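Local structure of putative nucleoprotein (Infectious salmon anemia virus, 4EWC) at residues 412-415 with 416-419. The protein encapsidates the negative-strand viral RNA, protecting it from nucleases and forming the ribonucleoprotein that serves as template for transcription and replication. Residues are numbered along the deposited sequence; the frame is centred on the assembly and turned at random.
Sequences FMKN and GEDA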
loop_
_atom_site.group_PDB
_atom_site.type_symbol
_atom_site.label_atom_id
_atom_site.label_comp_id
_atom_site.label_asym_id
_atom_site.label_seq_id
_atom_site.Cartn_x
_atom_site.Cartn_y
_atom_site.Cartn_z
ATOM N N PHE A 412 -5.000 -27.974 0.349
ATOM C CA PHE A 412 -5.562 -26.616 0.349
ATOM C C PHE A 412 -5.483 -25.969 1.723
ATOM O O PHE A 412 -5.964 -24.858 1.899
ATOM C CB PHE A 412 -7.014 -26.642 -0.107
ATOM C CG PHE A 412 -7.210 -27.186 -1.501
ATOM C CD1 PHE A 412 -6.490 -26.672 -2.577
ATOM C CD2 PHE A 412 -8.125 -28.207 -1.737
ATOM C CE1 PHE A 412 -6.693 -27.165 -3.862
ATOM C CE2 PHE A 412 -8.325 -28.695 -3.003
ATOM C CZ PHE A 412 -7.615 -28.175 -4.073
HETATM N N MSE A 413 -4.898 -26.685 2.687
HETATM C CA MSE A 413 -4.760 -26.204 4.058
HETATM C C MSE A 413 -3.447 -25.456 4.300
HETATM O O MSE A 413 -3.454 -24.391 4.909
HETATM C CB MSE A 413 -4.855 -27.359 5.060
HETATM C CG MSE A 413 -6.146 -28.168 5.041
HETATM SE SE MSE A 413 -7.817 -27.223 5.442
HETATM C CE MSE A 413 -7.477 -26.655 7.275
ATOM N N LYS A 414 -2.332 -26.016 3.829
ATOM C CA LYS A 414 -1.003 -25.458 4.119
ATOM C C LYS A 414 -0.747 -24.075 3.502
ATOM O O LYS A 414 -0.095 -23.239 4.113
ATOM C CB LYS A 414 0.124 -26.416 3.707
ATOM C CG LYS A 414 0.273 -26.601 2.180
ATOM C CD LYS A 414 1.546 -27.360 1.781
ATOM C CE LYS A 414 1.423 -27.989 0.387
ATOM N NZ LYS A 414 1.444 -27.004 -0.757
ATOM N N ASN A 415 -1.243 -23.858 2.290
ATOM C CA ASN A 415 -1.104 -22.586 1.598
ATOM C C ASN A 415 -1.956 -22.564 0.329
ATOM O O ASN A 415 -2.788 -23.445 0.124
ATOM C CB ASN A 415 0.360 -22.250 1.303
ATOM C CG ASN A 415 1.072 -23.338 0.502
ATOM O OD1 ASN A 415 0.543 -23.856 -0.490
ATOM N ND2 ASN A 415 2.285 -23.675 0.925
ATOM N N GLY A 416 -1.750 -21.566 -0.522
ATOM C CA GLY A 416 -2.558 -21.424 -1.720
ATOM C C GLY A 416 -1.956 -21.937 -3.018
ATOM O O GLY A 416 -2.487 -21.642 -4.086
ATOM N N GLU A 417 -0.871 -22.705 -2.926
ATOM C CA GLU A 417 -0.179 -23.216 -4.122
ATOM C C GLU A 417 -1.071 -24.017 -5.076
ATOM O O GLU A 417 -1.134 -23.731 -6.258
ATOM C CB GLU A 417 1.038 -24.063 -3.759
ATOM C CG GLU A 417 1.795 -24.569 -4.965
ATOM C CD GLU A 417 3.107 -25.253 -4.597
ATOM O OE1 GLU A 417 3.119 -26.493 -4.477
ATOM O OE2 GLU A 417 4.127 -24.552 -4.440
ATOM N N ASP A 418 -1.746 -25.024 -4.557
ATOM C CA ASP A 418 -2.598 -25.829 -5.381
ATOM C C ASP A 418 -3.766 -25.014 -5.879
ATOM O O ASP A 418 -4.195 -25.168 -7.023
ATOM C CB ASP A 418 -3.052 -27.094 -4.644
ATOM C CG ASP A 418 -1.883 -27.988 -4.261
ATOM O OD1 ASP A 418 -0.816 -27.897 -4.909
ATOM O OD2 ASP A 418 -2.018 -28.779 -3.305
ATOM N N ALA A 419 -4.282 -24.130 -5.045
ATOM C CA ALA A 419 -5.334 -23.216 -5.509
ATOM C C ALA A 419 -4.851 -22.371 -6.683
ATOM O O ALA A 419 -5.580 -22.204 -7.645
ATOM C CB ALA A 419 -5.854 -22.342 -4.389
HETATM O O HOH W 1 -4.462 -24.016 -2.023
#
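With chi1 at 56°, Asn415 tucks its CG between its own backbone N and carbonyl carbon, which turns OD1 toward the backbone N-H of Glu417, the first residue of the helix. There OD1 accepts the N-H of Glu417, OD1 to N 3.0 Å, in a nearly straight bond (162° at the hydrogen) whose donor lies 33° off the carbonyl plane. Asn415 thus forms an Asx turn, leading into the helix whose N-cap position is held by Gly416. Lys414 bends at its last torsion and sends NZ back to the same oxygen, a weak hydrogen bond of 3.3 Å from NZ to OD1. That ammonium also lies 4.1 Å from OE1 of Glu417, too far for a salt bridge but probably a favourable electrostatic neighbour. A water supplies a second link across the turn, donating to Asn415 O and accepting from Ala419 N, the latter at 3.0 Å from the water oxygen. It sits at the edge of the Phe412 ring, in its plane. The ring's CE1 approaches CB of Asp418 at 3.7 Å, ring and carboxylate being almost perpendicular, while Asp418 OD2 accepts the backbone N-H of Asp411. The turn closes the loop that runs from helix 394-402 to helix 417-425, within the family's C-terminal region; Phe412 packs on Ser148 and Ile151 of helix 142-162, and Asn415 and Glu417 touch Tyr499 of strand 499-500.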